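Metallo-beta-lactamase (Pseudomonas stutzeri, PDB 4ZEJ) probably hydrolyses beta-lactam antibiotics to substituted beta-amino acids as a zinc-dependent class B beta-lactamase. Local coordinates at residues H76-R81 and L167-E172; N102-E107 and T139-V144; S22-F27 and T48-R53. All coordinates share one frame; numbering follows the deposited sequence.

Contact 1 (H76-R81 and L167-E172); sequences HWHEDR and LGYTGE. With ZN (zinc ion), chain D; ZN (zinc ion), chain C.
The HxHxD zinc-binding motif of subclass B1 metallo-beta-lactamases meets the loop 167-172 where His-78 turns its outer ring nitrogen to Glu-172. NE2 of His-78 donates to OE1 of Glu-172 at 2.7 Å (N-H...O angle 156°). The acceptor lies in the imidazole plane, but the donor approaches it from above the carboxylate, 40° out of plane. The other nitrogen, ND1 of His-78, binds the chain D zinc at 2.0 Å, so metal and carboxylate together fix the rotation of the ring and a second-shell acid positions a first-shell ligand.

That zinc is also held by His-76, by His-138 and by water 2. Within the same motif, Asp-80 OD2 binds the second zinc together with Cys-157 and His-199, while Arg-81 forms a salt bridge to this oxygen.

Trp-77 reaches Glu-172 with its six-membered edge, CZ2 to OE1 being 3.3 Å; the indole and carboxylate planes are nearly parallel, 13° apart. Water 1 closes the gap beside them, accepting from Trp-77 NE1 at 2.9 Å and donating to Glu-172 OE1 at 2.6 Å. OE1 thus takes two hydrogen bonds.

On the loop side, Tyr-169 OH donates to Glu-172 OE2 at 3.0 Å, holding the acid from its other oxygen. With CG of Tyr-169 anti to the backbone N, the phenol ring presents an edge to the imidazole, CE2 lying 4.1 Å from His-78 CE1, and Gly-171 N sits over the centre of one ring face.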
loop_
_atom_site.group_PDB
_atom_site.type_symbol
_atom_site.label_atom_id
_atom_site.label_comp_id
_atom_site.label_asym_id
_atom_site.label_seq_id
_atom_site.Cartn_x
_atom_site.Cartn_y
_atom_site.Cartn_z
ATOM N N HIS A 76 5.367 2.390 0.225
ATOM C CA HIS A 76 6.502 3.229 -0.222
ATOM C C HIS A 76 6.380 4.586 0.471
ATOM O O HIS A 76 5.452 4.785 1.239
ATOM C CB HIS A 76 6.663 3.332 -1.758
ATOM C CG HIS A 76 5.632 4.159 -2.449
ATOM N ND1 HIS A 76 4.371 3.683 -2.729
ATOM C CD2 HIS A 76 5.685 5.405 -2.965
ATOM C CE1 HIS A 76 3.684 4.611 -3.361
ATOM N NE2 HIS A 76 4.458 5.663 -3.518
ATOM N N TRP A 77 7.308 5.499 0.232
ATOM C CA TRP A 77 7.416 6.700 1.086
ATOM C C TRP A 77 6.431 7.834 0.801
ATOM O O TRP A 77 6.249 8.708 1.649
ATOM C CB TRP A 77 8.844 7.228 1.093
ATOM C CG TRP A 77 9.286 7.957 -0.146
ATOM C CD1 TRP A 77 9.791 7.412 -1.284
ATOM C CD2 TRP A 77 9.292 9.379 -0.345
ATOM N NE1 TRP A 77 10.115 8.402 -2.184
ATOM C CE2 TRP A 77 9.819 9.618 -1.630
ATOM C CE3 TRP A 77 8.897 10.471 0.440
ATOM C CZ2 TRP A 77 9.951 10.913 -2.161
ATOM C CZ3 TRP A 77 9.042 11.762 -0.081
ATOM C CH2 TRP A 77 9.563 11.968 -1.367
ATOM N N HIS A 78 5.792 7.838 -0.365
ATOM C CA HIS A 78 4.961 8.988 -0.745
ATOM C C HIS A 78 3.768 9.169 0.180
ATOM O O HIS A 78 3.332 8.225 0.848
ATOM C CB HIS A 78 4.498 8.899 -2.201
ATOM C CG HIS A 78 5.610 9.057 -3.191
ATOM N ND1 HIS A 78 5.569 8.522 -4.460
ATOM C CD2 HIS A 78 6.805 9.682 -3.090
ATOM C CE1 HIS A 78 6.676 8.842 -5.108
ATOM N NE2 HIS A 78 7.447 9.534 -4.293
ATOM N N GLU A 79 3.231 10.386 0.181
ATOM C CA GLU A 79 2.195 10.794 1.139
ATOM C C GLU A 79 0.898 9.991 1.090
ATOM O O GLU A 79 0.242 9.815 2.131
ATOM C CB GLU A 79 1.872 12.284 0.980
ATOM C CG GLU A 79 2.994 13.189 1.463
ATOM C CD GLU A 79 2.692 14.673 1.311
ATOM O OE1 GLU A 79 1.496 15.067 1.297
ATOM O OE2 GLU A 79 3.661 15.462 1.226
ATOM N N ASP A 80 0.528 9.484 -0.088
ATOM C CA ASP A 80 -0.668 8.634 -0.180
ATOM C C ASP A 80 -0.523 7.299 0.572
ATOM O O ASP A 80 -1.520 6.642 0.820
ATOM C CB ASP A 80 -1.133 8.407 -1.632
ATOM C CG ASP A 80 -0.131 7.662 -2.482
ATOM O OD1 ASP A 80 1.057 7.981 -2.419
ATOM O OD2 ASP A 80 -0.525 6.777 -3.251
ATOM N N ARG A 81 0.702 6.911 0.940
ATOM C CA ARG A 81 0.959 5.708 1.748
ATOM C C ARG A 81 1.283 5.973 3.232
ATOM O O ARG A 81 1.145 5.074 4.068
ATOM C CB ARG A 81 2.170 4.966 1.176
ATOM C CG ARG A 81 2.216 4.697 -0.316
ATOM C CD ARG A 81 1.177 3.684 -0.755
ATOM N NE ARG A 81 0.035 4.318 -1.371
ATOM C CZ ARG A 81 -1.160 3.761 -1.563
ATOM N NH1 ARG A 81 -1.453 2.518 -1.155
ATOM N NH2 ARG A 81 -2.086 4.480 -2.170
ATOM N N LEU A 167 1.607 4.686 -16.405
ATOM C CA LEU A 167 2.178 4.280 -15.120
ATOM C C LEU A 167 1.906 5.257 -13.969
ATOM O O LEU A 167 2.277 4.972 -12.829
ATOM C CB LEU A 167 3.694 4.070 -15.271
ATOM C CG LEU A 167 4.088 2.888 -16.171
ATOM C CD1 LEU A 167 5.569 2.932 -16.473
ATOM C CD2 LEU A 167 3.717 1.548 -15.532
ATOM N N GLY A 168 1.295 6.400 -14.269
ATOM C CA GLY A 168 1.019 7.429 -13.264
ATOM C C GLY A 168 2.201 8.362 -13.100
ATOM O O GLY A 168 2.897 8.645 -14.071
ATOM N N TYR A 169 2.430 8.851 -11.883
ATOM C CA TYR A 169 3.582 9.732 -11.629
ATOM C C TYR A 169 4.882 8.934 -11.771
ATOM O O TYR A 169 5.120 8.019 -10.982
ATOM C CB TYR A 169 3.499 10.361 -10.231
ATOM C CG TYR A 169 4.784 11.084 -9.832
ATOM C CD1 TYR A 169 5.170 12.268 -10.461
ATOM C CD2 TYR A 169 5.621 10.562 -8.847
ATOM C CE1 TYR A 169 6.350 12.923 -10.103
ATOM C CE2 TYR A 169 6.793 11.199 -8.481
ATOM C CZ TYR A 169 7.157 12.379 -9.101
ATOM O OH TYR A 169 8.336 12.999 -8.728
ATOM N N THR A 170 5.698 9.266 -12.776
ATOM C CA THR A 170 6.939 8.525 -13.080
ATOM C C THR A 170 8.234 9.305 -12.768
ATOM O O THR A 170 9.329 8.886 -13.149
ATOM C CB THR A 170 6.974 8.104 -14.562
ATOM O OG1 THR A 170 6.794 9.258 -15.383
ATOM C CG2 THR A 170 5.872 7.084 -14.861
ATOM N N GLY A 171 8.121 10.417 -12.055
ATOM C CA GLY A 171 9.284 11.248 -11.740
ATOM C C GLY A 171 10.377 10.541 -10.952
ATOM O O GLY A 171 11.533 10.950 -11.014
ATOM N N GLU A 172 10.016 9.483 -10.220
ATOM C CA GLU A 172 10.964 8.699 -9.435
ATOM C C GLU A 172 10.994 7.216 -9.841
ATOM O O GLU A 172 11.567 6.383 -9.135
ATOM C CB GLU A 172 10.633 8.889 -7.943
ATOM C CG GLU A 172 10.883 10.325 -7.492
ATOM C CD GLU A 172 10.079 10.777 -6.279
ATOM O OE1 GLU A 172 9.858 9.961 -5.369
ATOM O OE2 GLU A 172 9.698 11.983 -6.227
HETATM ZN ZN ZN D . 4.194 7.135 -5.075
HETATM ZN ZN ZN C . 0.136 5.980 -5.000
HETATM O O HOH W 1 11.640 8.237 -4.695
HETATM O O HOH W 2 3.526 9.059 -6.560
#

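Contact 2 (N102-E107 and T139-V144); sequences NHLLKE and TIDNVV
Asp-141, the residue on which Leu-104 rests, has both carboxylate oxygens engaged. Its OD2 accepts from OG1 of Thr-139 at 2.6 Å, the hydroxyl arriving on the anti side of the oxygen and 32° out of the carboxylate plane. Its OD1 is hydrogen-bonded to the hydroxyl of Thr-101, which precedes segment 102-107 on the same helix, 99-107. The acid therefore ties its own turn to the helix through a residue beside the contact, while the contact itself is made by carbon.

Methyl CD1 of Leu-104 lies over one face of the carboxylate, 3.7 Å from CG of Asp-141 and 3.8 Å from its OD2. The acid's CG sits between the backbone N and the carbonyl carbon (chi1 65°), which sets the group beneath the leucine. The same methyl meets the branch methyl of Ile-140, CD1 to CG2 being 4.0 Å. Only this branch of the isoleucine faces the helix; its longer arm leads away. Trp-77 also packs on Leu-104, so the methyl end of the leucine lies in a small apolar patch bordering a charged group.

Within the turn, a further bond runs from backbone N of Thr-139 to OD1 of Asn-142 at 3.2 Å, nearly straight at 167°, although it comes from well above the carbonyl plane. The side chain of Asp-141 touches that of the zinc ligand His-76. Through Leu-104, helix 99-107 is packed against the HTxDN sequence of the B1 (IMP/DIM-like) metallo-beta-lactamases, a turn that begins with the ligand His-138, continues in the second shell of the zinc site and leads into strand 144-147.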
loop_
_atom_site.group_PDB
_atom_site.type_symbol
_atom_site.label_atom_id
_atom_site.label_comp_id
_atom_site.label_asym_id
_atom_site.label_seq_id
_atom_site.Cartn_x
_atom_site.Cartn_y
_atom_site.Cartn_z
ATOM N N ASN A 102 11.965 4.343 5.129
ATOM C CA ASN A 102 12.304 5.232 6.255
ATOM C C ASN A 102 13.443 6.210 5.933
ATOM O O ASN A 102 13.384 7.373 6.348
ATOM C CB ASN A 102 12.618 4.439 7.541
ATOM C CG ASN A 102 11.487 4.477 8.564
ATOM O OD1 ASN A 102 10.374 4.943 8.298
ATOM N ND2 ASN A 102 11.778 3.987 9.762
ATOM N N HIS A 103 14.455 5.749 5.191
ATOM C CA HIS A 103 15.537 6.635 4.715
ATOM C C HIS A 103 14.999 7.759 3.835
ATOM O O HIS A 103 15.366 8.925 3.999
ATOM C CB HIS A 103 16.599 5.839 3.938
ATOM C CG HIS A 103 17.712 6.682 3.399
ATOM N ND1 HIS A 103 18.706 7.201 4.202
ATOM C CD2 HIS A 103 17.995 7.095 2.138
ATOM C CE1 HIS A 103 19.551 7.900 3.462
ATOM N NE2 HIS A 103 19.141 7.853 2.207
ATOM N N LEU A 104 14.116 7.403 2.907
ATOM C CA LEU A 104 13.503 8.388 2.017
ATOM C C LEU A 104 12.577 9.357 2.748
ATOM O O LEU A 104 12.539 10.533 2.394
ATOM C CB LEU A 104 12.771 7.698 0.854
ATOM C CG LEU A 104 13.720 7.101 -0.194
ATOM C CD1 LEU A 104 13.011 6.064 -1.057
ATOM C CD2 LEU A 104 14.342 8.183 -1.064
ATOM N N LEU A 105 11.851 8.880 3.764
ATOM C CA LEU A 105 11.036 9.781 4.584
ATOM C C LEU A 105 11.931 10.828 5.273
ATOM O O LEU A 105 11.674 12.035 5.175
ATOM C CB LEU A 105 10.207 9.013 5.611
ATOM C CG LEU A 105 9.039 8.218 5.006
ATOM C CD1 LEU A 105 8.502 7.230 6.032
ATOM C CD2 LEU A 105 7.937 9.141 4.493
ATOM N N LYS A 106 12.992 10.365 5.921
ATOM C CA LYS A 106 13.911 11.279 6.626
ATOM C C LYS A 106 14.565 12.301 5.684
ATOM O O LYS A 106 14.578 13.501 5.981
ATOM C CB LYS A 106 14.961 10.486 7.402
ATOM C CG LYS A 106 14.388 9.734 8.591
ATOM C CD LYS A 106 15.457 8.956 9.348
ATOM C CE LYS A 106 14.991 7.547 9.688
ATOM N NZ LYS A 106 15.942 6.885 10.629
ATOM N N GLU A 107 15.067 11.822 4.542
ATOM C CA GLU A 107 15.682 12.667 3.508
ATOM C C GLU A 107 14.751 13.790 3.045
ATOM O O GLU A 107 15.211 14.894 2.760
ATOM C CB GLU A 107 16.117 11.799 2.308
ATOM C CG GLU A 107 16.687 12.542 1.099
ATOM C CD GLU A 107 17.946 13.343 1.407
ATOM O OE1 GLU A 107 18.747 12.890 2.253
ATOM O OE2 GLU A 107 18.154 14.425 0.803
ATOM N N THR A 139 8.735 3.418 -7.490
ATOM C CA THR A 139 9.877 4.026 -6.812
ATOM C C THR A 139 10.904 2.943 -6.518
ATOM O O THR A 139 10.633 1.741 -6.686
ATOM C CB THR A 139 9.488 4.657 -5.465
ATOM O OG1 THR A 139 8.861 3.659 -4.642
ATOM C CG2 THR A 139 8.556 5.862 -5.652
ATOM N N ILE A 140 12.077 3.370 -6.050
ATOM C CA ILE A 140 13.108 2.425 -5.655
ATOM C C ILE A 140 12.714 1.605 -4.423
ATOM O O ILE A 140 13.174 0.466 -4.280
ATOM C CB ILE A 140 14.487 3.123 -5.438
ATOM C CG1 ILE A 140 15.643 2.106 -5.412
ATOM C CG2 ILE A 140 14.500 3.948 -4.164
ATOM C CD1 ILE A 140 15.733 1.189 -6.615
ATOM N N ASP A 141 11.881 2.167 -3.540
ATOM C CA ASP A 141 11.549 1.505 -2.261
ATOM C C ASP A 141 10.272 0.654 -2.279
ATOM O O ASP A 141 9.981 -0.019 -1.295
ATOM C CB ASP A 141 11.490 2.520 -1.113
ATOM C CG ASP A 141 10.366 3.522 -1.262
ATOM O OD1 ASP A 141 9.731 3.880 -0.238
ATOM O OD2 ASP A 141 10.117 3.961 -2.405
ATOM N N ASN A 142 9.515 0.666 -3.371
ATOM C CA ASN A 142 8.201 0.010 -3.364
ATOM C C ASN A 142 8.215 -1.477 -2.974
ATOM O O ASN A 142 9.046 -2.237 -3.452
ATOM C CB ASN A 142 7.370 0.280 -4.645
ATOM C CG ASN A 142 8.039 -0.135 -5.963
ATOM O OD1 ASN A 142 7.660 0.405 -7.001
ATOM N ND2 ASN A 142 8.963 -1.086 -5.963
ATOM N N VAL A 143 7.302 -1.867 -2.089
ATOM C CA VAL A 143 7.146 -3.258 -1.684
ATOM C C VAL A 143 5.698 -3.661 -1.865
ATOM O O VAL A 143 4.787 -2.807 -1.896
ATOM C CB VAL A 143 7.584 -3.513 -0.220
ATOM C CG1 VAL A 143 9.075 -3.243 -0.067
ATOM C CG2 VAL A 143 6.796 -2.665 0.778
ATOM N N VAL A 144 5.494 -4.969 -1.966
ATOM C CA VAL A 144 4.161 -5.553 -2.054
ATOM C C VAL A 144 3.905 -6.345 -0.766
ATOM O O VAL A 144 4.850 -6.708 -0.047
ATOM C CB VAL A 144 3.972 -6.405 -3.342
ATOM C CG1 VAL A 144 4.239 -5.559 -4.579
ATOM C CG2 VAL A 144 4.841 -7.654 -3.333
#

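Contact 3 (S22-F27 and T48-R53); sequences SRVNGF and TPWSDR
Trp-50 lays its indole against the end of strand 15-24, where Ser-22 and Val-24 meet it. The CB of Ser-22 stands over the indole face, 3.5 Å from the centroid of the five-membered ring and 18° off its normal: a CH-pi contact. It reaches the bond shared by the two rings, with Trp-50 CD2 at 3.4 Å. Val-24, two residues on and so on the same side of the strand, approaches the six-membered ring from the same side as Ser-22. Its CG2 is 3.6 Å from CZ2 of Trp-50; with CG1 anti to the backbone N (chi1 -180°), CG2 is left beside that N and turned to the indole.

The hydroxyl of Ser-22 does not bond to the indole. Water 3 joins it to the backbone instead, 3.1 Å from Ser-22 OG and donating to Trp-50 O at 2.8 Å. Near by, Ser-20 OG is hydrogen-bonded to Trp-50 N.

Asp-80, a ligand of the chain C zinc, packs on the opposite face of the indole. The ring is thus a flat spacer between the strand and the metal site. Past Val-24 the chain turns into the loop that, in relatives, flanks the active site. With CH-pi and methyl contacts on the ring, only a water bridging the polar atoms and no direct hydrogen bond between the segments, the indole probably meets the strand mainly through shape and dispersion.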
loop_
_atom_site.group_PDB
_atom_site.type_symbol
_atom_site.label_atom_id
_atom_site.label_comp_id
_atom_site.label_asym_id
_atom_site.label_seq_id
_atom_site.Cartn_x
_atom_site.Cartn_y
_atom_site.Cartn_z
ATOM N N SER A 22 -7.095 12.838 -2.091
ATOM C CA SER A 22 -6.451 14.156 -1.993
ATOM C C SER A 22 -6.552 14.866 -3.319
ATOM O O SER A 22 -6.652 14.222 -4.363
ATOM C CB SER A 22 -4.991 14.014 -1.580
ATOM O OG SER A 22 -4.393 15.281 -1.374
ATOM N N ARG A 23 -6.561 16.195 -3.281
ATOM C CA ARG A 23 -6.442 16.984 -4.500
ATOM C C ARG A 23 -4.960 17.237 -4.748
ATOM O O ARG A 23 -4.308 17.859 -3.917
ATOM C CB ARG A 23 -7.226 18.287 -4.385
ATOM C CG ARG A 23 -8.731 18.055 -4.459
ATOM C CD ARG A 23 -9.477 19.349 -4.267
ATOM N NE ARG A 23 -10.935 19.224 -4.301
ATOM C CZ ARG A 23 -11.714 19.395 -5.378
ATOM N NH1 ARG A 23 -11.193 19.655 -6.586
ATOM N NH2 ARG A 23 -13.041 19.309 -5.245
ATOM N N VAL A 24 -4.441 16.730 -5.874
ATOM C CA VAL A 24 -3.015 16.805 -6.218
ATOM C C VAL A 24 -2.851 17.702 -7.443
ATOM O O VAL A 24 -3.573 17.542 -8.432
ATOM C CB VAL A 24 -2.448 15.407 -6.548
ATOM C CG1 VAL A 24 -0.961 15.484 -6.906
ATOM C CG2 VAL A 24 -2.687 14.451 -5.382
ATOM N N ASN A 25 -1.904 18.634 -7.383
ATOM C CA ASN A 25 -1.641 19.528 -8.513
ATOM C C ASN A 25 -1.405 18.741 -9.794
ATOM O O ASN A 25 -0.612 17.799 -9.803
ATOM C CB ASN A 25 -0.441 20.436 -8.228
ATOM C CG ASN A 25 -0.788 21.594 -7.306
ATOM O OD1 ASN A 25 -1.963 21.891 -7.078
ATOM N ND2 ASN A 25 0.236 22.272 -6.791
ATOM N N GLY A 26 -2.137 19.102 -10.851
ATOM C CA GLY A 26 -2.016 18.451 -12.161
ATOM C C GLY A 26 -2.862 17.200 -12.374
ATOM O O GLY A 26 -2.985 16.727 -13.509
ATOM N N PHE A 27 -3.427 16.650 -11.298
ATOM C CA PHE A 27 -4.247 15.439 -11.361
ATOM C C PHE A 27 -5.681 15.659 -10.818
ATOM O O PHE A 27 -6.551 14.810 -11.046
ATOM C CB PHE A 27 -3.572 14.306 -10.569
ATOM C CG PHE A 27 -2.280 13.775 -11.181
ATOM C CD1 PHE A 27 -2.219 12.476 -11.710
ATOM C CD2 PHE A 27 -1.115 14.542 -11.186
ATOM C CE1 PHE A 27 -1.037 11.974 -12.250
ATOM C CE2 PHE A 27 0.069 14.050 -11.736
ATOM C CZ PHE A 27 0.108 12.761 -12.262
ATOM N N THR A 48 -1.581 4.043 5.107
ATOM C CA THR A 48 -2.452 4.964 5.790
ATOM C C THR A 48 -3.360 5.658 4.785
ATOM O O THR A 48 -3.036 5.726 3.587
ATOM C CB THR A 48 -1.697 6.037 6.600
ATOM O OG1 THR A 48 -1.116 7.018 5.731
ATOM C CG2 THR A 48 -0.626 5.418 7.480
ATOM N N PRO A 49 -4.492 6.191 5.268
ATOM C CA PRO A 49 -5.220 7.165 4.465
ATOM C C PRO A 49 -4.368 8.388 4.177
ATOM O O PRO A 49 -3.300 8.571 4.765
ATOM C CB PRO A 49 -6.416 7.516 5.342
ATOM C CG PRO A 49 -6.620 6.301 6.178
ATOM C CD PRO A 49 -5.229 5.849 6.491
ATOM N N TRP A 50 -4.861 9.230 3.284
ATOM C CA TRP A 50 -4.094 10.339 2.740
ATOM C C TRP A 50 -4.226 11.621 3.561
ATOM O O TRP A 50 -3.830 12.674 3.090
ATOM C CB TRP A 50 -4.539 10.567 1.290
ATOM C CG TRP A 50 -3.521 11.147 0.346
ATOM C CD1 TRP A 50 -2.423 11.929 0.645
ATOM C CD2 TRP A 50 -3.548 11.028 -1.070
ATOM N NE1 TRP A 50 -1.762 12.274 -0.512
ATOM C CE2 TRP A 50 -2.433 11.741 -1.578
ATOM C CE3 TRP A 50 -4.411 10.384 -1.971
ATOM C CZ2 TRP A 50 -2.167 11.829 -2.935
ATOM C CZ3 TRP A 50 -4.145 10.477 -3.318
ATOM C CH2 TRP A 50 -3.025 11.187 -3.792
ATOM N N SER A 51 -4.784 11.541 4.772
ATOM C CA SER A 51 -4.871 12.690 5.679
ATOM C C SER A 51 -5.018 12.246 7.127
ATOM O O SER A 51 -5.395 11.106 7.413
ATOM C CB SER A 51 -6.081 13.558 5.339
ATOM O OG SER A 51 -7.292 12.897 5.685
ATOM N N ASP A 52 -4.733 13.164 8.039
ATOM C CA ASP A 52 -4.972 12.928 9.472
ATOM C C ASP A 52 -6.414 12.657 9.828
ATOM O O ASP A 52 -6.698 11.753 10.621
ATOM C CB ASP A 52 -4.491 14.120 10.291
ATOM C CG ASP A 52 -3.030 14.070 10.549
ATOM O OD1 ASP A 52 -2.577 14.773 11.467
ATOM O OD2 ASP A 52 -2.337 13.307 9.847
ATOM N N ARG A 53 -7.308 13.458 9.261
ATOM C CA ARG A 53 -8.745 13.303 9.448
ATOM C C ARG A 53 -9.165 11.875 9.128
ATOM O O ARG A 53 -9.852 11.222 9.911
ATOM C CB ARG A 53 -9.498 14.283 8.533
ATOM C CG ARG A 53 -11.020 14.321 8.693
ATOM C CD ARG A 53 -11.652 15.028 7.493
ATOM N NE ARG A 53 -13.114 15.144 7.567
ATOM C CZ ARG A 53 -13.802 16.171 8.082
ATOM N NH1 ARG A 53 -13.195 17.231 8.622
ATOM N NH2 ARG A 53 -15.136 16.138 8.067
HETATM O O HOH W 3 -4.745 14.883 1.703
#

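In the fold
None of the three contacts is a true core contact: contacts 1 and 3 lie at the surface and contact 2 is partly buried. Contact 1 is the common neighbour, touching both others through its zinc-motif segment 76-81; toward contact 3, Arg-81 O probably accepts a hydrogen bond from Thr-48 N. Contacts 2 and 3 do not touch; their nearest atoms are about 9 Å apart. The chemistry follows the place: metal-bound and charged groups at the zinc pair in contact 1, a leucine methyl on a carboxylate next to the ligand His-76 in contact 2, and an indole face against a strand end in contact 3.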